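Local coordinates for E3 ubiquitin-protein ligase HERC2 (Homo sapiens, PDB 4L1M) that probably acts as an E3 ubiquitin ligase that passes ubiquitin to target proteins, its RCC1-like beta-propeller domain likely serving in protein recognition, at residues 180-192 with 243-255. Sequence-based numbering, arbitrary orientation.
Sequences GNYGRLGHGSSED and GSDGCKTPKLIEK. With SO4 (sulfate ion), chain E.
Gly-183 and Lys-248 bring together two neighbouring blades of the seven-bladed RCC1-like beta-propeller: residues 180-192 belong to the loop between strands 174-178 and 196-198 of one blade, while residues 243-255 run into and through strand 250-252, the outer strand of the next. Gly-183 opens a type I turn that Gly-186 closes. Gly-183 CA lies 3.9 Å from Lys-248 CG; this close approach and a positive phi suit glycine, and Gly-186 and Gly-188 share the positive phi. Within the turn, Arg-184 NE and NH1 both donate to Asn-181 O, NE in the carbonyl plane on a lone pair and NH1 above it, tying the loop's start to the turn. Gly-186 CA rests against Lys-248 O in a CH...O contact (3.3 Å), and Gly-186 O meets Pro-250 CD. Lys-248 O also accepts from Gly-188 N at 2.7 Å, the donor standing above the carbonyl plane; Thr-249 CG2 covers Gly-188 CA, while its OG1 bonds a sulfate, probably from the crystallisation liquor. Lys-248 CG stands beside its own backbone N (chi1 -59°), and from there the extended chain runs over Gly-183 and past the Ser-189 backbone until NZ donates to Ser-190 OG at 3.1 Å.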
loop_
_atom_site.group_PDB
_atom_site.type_symbol
_atom_site.label_atom_id
_atom_site.label_comp_id
_atom_site.label_asym_id
_atom_site.label_seq_id
_atom_site.Cartn_x
_atom_site.Cartn_y
_atom_site.Cartn_z
ATOM N N GLY A 180 3.271 -6.047 -17.672
ATOM C CA GLY A 180 3.963 -4.870 -18.200
ATOM C C GLY A 180 3.069 -3.865 -18.897
ATOM O O GLY A 180 3.543 -2.814 -19.302
ATOM N N ASN A 181 1.786 -4.185 -19.012
ATOM C CA ASN A 181 0.838 -3.369 -19.768
ATOM C C ASN A 181 0.925 -1.898 -19.384
ATOM O O ASN A 181 0.989 -1.564 -18.196
ATOM C CB ASN A 181 -0.592 -3.844 -19.531
ATOM C CG ASN A 181 -0.733 -5.330 -19.674
ATOM O OD1 ASN A 181 -0.505 -6.089 -18.722
ATOM N ND2 ASN A 181 -1.102 -5.766 -20.864
ATOM N N TYR A 182 0.929 -1.043 -20.403
ATOM C CA TYR A 182 1.000 0.402 -20.252
ATOM C C TYR A 182 2.262 0.899 -19.563
ATOM O O TYR A 182 2.315 2.037 -19.088
ATOM C CB TYR A 182 -0.254 0.944 -19.558
ATOM C CG TYR A 182 -1.513 0.654 -20.310
ATOM C CD1 TYR A 182 -1.782 1.309 -21.508
ATOM C CD2 TYR A 182 -2.444 -0.273 -19.840
ATOM C CE1 TYR A 182 -2.938 1.040 -22.237
ATOM C CE2 TYR A 182 -3.599 -0.559 -20.553
ATOM C CZ TYR A 182 -3.834 0.101 -21.762
ATOM O OH TYR A 182 -4.976 -0.132 -22.491
ATOM N N GLY A 183 3.294 0.067 -19.522
ATOM C CA GLY A 183 4.599 0.485 -19.021
ATOM C C GLY A 183 4.720 0.599 -17.523
ATOM O O GLY A 183 5.616 1.274 -17.031
ATOM N N ARG A 184 3.854 -0.083 -16.788
ATOM C CA ARG A 184 3.843 0.001 -15.330
ATOM C C ARG A 184 5.139 -0.452 -14.671
ATOM O O ARG A 184 5.415 -0.075 -13.544
ATOM C CB ARG A 184 2.659 -0.807 -14.746
ATOM C CG ARG A 184 2.797 -2.326 -14.851
ATOM C CD ARG A 184 1.473 -3.032 -14.574
ATOM N NE ARG A 184 0.474 -2.603 -15.541
ATOM C CZ ARG A 184 -0.834 -2.798 -15.458
ATOM N NH1 ARG A 184 -1.609 -2.328 -16.394
ATOM N NH2 ARG A 184 -1.360 -3.463 -14.477
ATOM N N LEU A 185 5.911 -1.290 -15.339
ATOM C CA LEU A 185 7.187 -1.746 -14.772
ATOM C C LEU A 185 8.299 -0.699 -14.917
ATOM O O LEU A 185 9.279 -0.741 -14.173
ATOM C CB LEU A 185 7.631 -3.063 -15.412
ATOM C CG LEU A 185 6.612 -4.196 -15.349
ATOM C CD1 LEU A 185 7.112 -5.408 -16.104
ATOM C CD2 LEU A 185 6.279 -4.566 -13.911
ATOM N N GLY A 186 8.161 0.226 -15.872
ATOM C CA GLY A 186 9.141 1.313 -16.045
ATOM C C GLY A 186 10.401 0.990 -16.857
ATOM O O GLY A 186 11.395 1.708 -16.745
ATOM N N HIS A 187 10.369 -0.051 -17.685
ATOM C CA HIS A 187 11.544 -0.410 -18.483
ATOM C C HIS A 187 11.426 -0.042 -19.948
ATOM O O HIS A 187 12.070 -0.651 -20.778
ATOM C CB HIS A 187 11.829 -1.910 -18.375
ATOM C CG HIS A 187 11.814 -2.411 -16.975
ATOM N ND1 HIS A 187 12.645 -1.898 -16.002
ATOM C CD2 HIS A 187 11.053 -3.356 -16.373
ATOM C CE1 HIS A 187 12.412 -2.524 -14.867
ATOM N NE2 HIS A 187 11.445 -3.405 -15.063
ATOM N N GLY A 188 10.599 0.937 -20.281
ATOM C CA GLY A 188 10.532 1.437 -21.666
ATOM C C GLY A 188 9.750 0.586 -22.649
ATOM O O GLY A 188 9.839 0.784 -23.842
ATOM N N SER A 189 8.981 -0.369 -22.156
ATOM C CA SER A 189 8.115 -1.185 -23.016
ATOM C C SER A 189 6.942 -1.712 -22.190
ATOM O O SER A 189 6.826 -1.395 -21.024
ATOM C CB SER A 189 8.901 -2.337 -23.651
ATOM O OG SER A 189 9.043 -3.445 -22.776
ATOM N N SER A 190 6.104 -2.519 -22.810
ATOM C CA SER A 190 4.955 -3.119 -22.158
ATOM C C SER A 190 5.168 -4.596 -21.864
ATOM O O SER A 190 4.208 -5.301 -21.564
ATOM C CB SER A 190 3.718 -2.968 -23.057
ATOM O OG SER A 190 3.215 -1.647 -23.012
ATOM N N GLU A 191 6.416 -5.058 -21.944
ATOM C CA GLU A 191 6.734 -6.487 -21.814
ATOM C C GLU A 191 6.592 -6.956 -20.391
ATOM O O GLU A 191 7.048 -6.281 -19.464
ATOM C CB GLU A 191 8.156 -6.768 -22.300
ATOM C CG GLU A 191 8.397 -6.358 -23.752
ATOM C CD GLU A 191 9.854 -6.378 -24.165
ATOM O OE1 GLU A 191 10.717 -6.500 -23.272
ATOM O OE2 GLU A 191 10.127 -6.276 -25.383
ATOM N N ASP A 192 5.935 -8.099 -20.208
ATOM C CA ASP A 192 5.864 -8.747 -18.900
ATOM C C ASP A 192 7.264 -9.168 -18.455
ATOM O O ASP A 192 8.122 -9.377 -19.288
ATOM C CB ASP A 192 4.963 -9.984 -18.970
ATOM C CG ASP A 192 3.494 -9.640 -19.170
ATOM O OD1 ASP A 192 3.127 -8.442 -19.107
ATOM O OD2 ASP A 192 2.700 -10.582 -19.366
ATOM N N GLY A 243 -3.304 16.114 -18.494
ATOM C CA GLY A 243 -3.821 15.269 -19.534
ATOM C C GLY A 243 -3.989 13.826 -19.120
ATOM O O GLY A 243 -4.276 13.502 -17.959
ATOM N N SER A 244 -3.828 12.944 -20.087
ATOM C CA SER A 244 -3.961 11.548 -19.804
ATOM C C SER A 244 -2.979 10.645 -20.565
ATOM O O SER A 244 -3.223 9.476 -20.698
ATOM C CB SER A 244 -5.408 11.157 -20.068
ATOM O OG SER A 244 -5.769 11.439 -21.380
ATOM N N ASP A 245 -1.845 11.184 -21.001
ATOM C CA ASP A 245 -0.809 10.392 -21.684
ATOM C C ASP A 245 -0.048 9.525 -20.685
ATOM O O ASP A 245 0.263 9.962 -19.577
ATOM C CB ASP A 245 0.200 11.314 -22.387
ATOM C CG ASP A 245 -0.353 11.949 -23.645
ATOM O OD1 ASP A 245 -1.497 11.629 -24.044
ATOM O OD2 ASP A 245 0.357 12.787 -24.239
ATOM N N GLY A 246 0.239 8.298 -21.068
ATOM C CA GLY A 246 1.035 7.407 -20.238
ATOM C C GLY A 246 2.508 7.564 -20.530
ATOM O O GLY A 246 2.906 8.308 -21.431
ATOM N N CYS A 247 3.331 6.847 -19.794
ATOM C CA CYS A 247 4.724 6.733 -20.165
ATOM C C CYS A 247 5.279 5.422 -19.653
ATOM O O CYS A 247 4.739 4.828 -18.694
ATOM C CB CYS A 247 5.517 7.929 -19.640
ATOM S SG CYS A 247 5.670 8.054 -17.854
ATOM N N LYS A 248 6.381 4.989 -20.256
ATOM C CA LYS A 248 6.924 3.667 -19.988
ATOM C C LYS A 248 8.259 3.658 -19.236
ATOM O O LYS A 248 8.849 2.605 -19.026
ATOM C CB LYS A 248 7.015 2.914 -21.303
ATOM C CG LYS A 248 5.647 2.804 -21.922
ATOM C CD LYS A 248 5.566 1.800 -23.035
ATOM C CE LYS A 248 4.332 2.092 -23.868
ATOM N NZ LYS A 248 3.969 0.900 -24.667
ATOM N N THR A 249 8.727 4.837 -18.844
ATOM C CA THR A 249 9.925 4.969 -18.014
ATOM C C THR A 249 9.637 6.081 -17.006
ATOM O O THR A 249 8.783 6.927 -17.266
ATOM C CB THR A 249 11.142 5.359 -18.848
ATOM O OG1 THR A 249 10.869 6.598 -19.484
ATOM C CG2 THR A 249 11.411 4.333 -19.921
ATOM N N PRO A 250 10.318 6.068 -15.848
ATOM C CA PRO A 250 10.066 7.046 -14.784
ATOM C C PRO A 250 10.264 8.500 -15.185
ATOM O O PRO A 250 11.250 8.822 -15.847
ATOM C CB PRO A 250 11.122 6.703 -13.732
ATOM C CG PRO A 250 11.479 5.294 -14.005
ATOM C CD PRO A 250 11.354 5.099 -15.477
ATOM N N LYS A 251 9.332 9.351 -14.785
ATOM C CA LYS A 251 9.398 10.758 -15.072
ATOM C C LYS A 251 9.044 11.560 -13.823
ATOM O O LYS A 251 8.217 11.147 -13.036
ATOM C CB LYS A 251 8.475 11.110 -16.238
ATOM C CG LYS A 251 8.963 10.593 -17.591
ATOM C CD LYS A 251 8.065 11.049 -18.740
ATOM C CE LYS A 251 8.620 10.679 -20.127
ATOM N N LEU A 252 9.667 12.722 -13.690
ATOM C CA LEU A 252 9.538 13.560 -12.538
ATOM C C LEU A 252 8.161 14.198 -12.452
ATOM O O LEU A 252 7.584 14.627 -13.474
ATOM C CB LEU A 252 10.573 14.681 -12.630
ATOM C CG LEU A 252 10.678 15.613 -11.428
ATOM C CD1 LEU A 252 11.213 14.870 -10.226
ATOM C CD2 LEU A 252 11.593 16.786 -11.743
ATOM N N ILE A 253 7.641 14.295 -11.239
ATOM C CA ILE A 253 6.450 15.078 -11.006
ATOM C C ILE A 253 6.873 16.487 -10.622
ATOM O O ILE A 253 7.210 16.740 -9.477
ATOM C CB ILE A 253 5.543 14.423 -9.972
ATOM C CG1 ILE A 253 5.150 13.027 -10.449
ATOM C CG2 ILE A 253 4.267 15.242 -9.803
ATOM C CD1 ILE A 253 4.273 12.253 -9.478
ATOM N N GLU A 254 6.880 17.381 -11.606
ATOM C CA GLU A 254 7.417 18.718 -11.477
ATOM C C GLU A 254 6.673 19.581 -10.435
ATOM O O GLU A 254 7.286 20.394 -9.749
ATOM C CB GLU A 254 7.425 19.439 -12.866
ATOM C CG GLU A 254 8.223 18.806 -14.052
ATOM C CD GLU A 254 7.460 17.797 -14.996
ATOM O OE1 GLU A 254 6.214 17.893 -15.151
ATOM O OE2 GLU A 254 8.115 16.908 -15.627
ATOM N N LYS A 255 5.383 19.357 -10.242
ATOM C CA LYS A 255 4.630 20.117 -9.209
ATOM C C LYS A 255 5.016 19.788 -7.776
ATOM O O LYS A 255 4.770 20.591 -6.885
ATOM C CB LYS A 255 3.136 19.895 -9.342
ATOM C CG LYS A 255 2.589 20.334 -10.683
ATOM C CD LYS A 255 2.543 21.835 -10.828
ATOM C CE LYS A 255 2.095 22.211 -12.232
ATOM N NZ LYS A 255 2.067 23.684 -12.353
HETATM S S SO4 E . 8.471 6.841 -22.622
HETATM O O1 SO4 E . 8.767 7.555 -21.361
HETATM O O2 SO4 E . 7.030 6.919 -23.020
HETATM O O3 SO4 E . 9.347 7.501 -23.624
HETATM O O4 SO4 E . 8.871 5.415 -22.570
#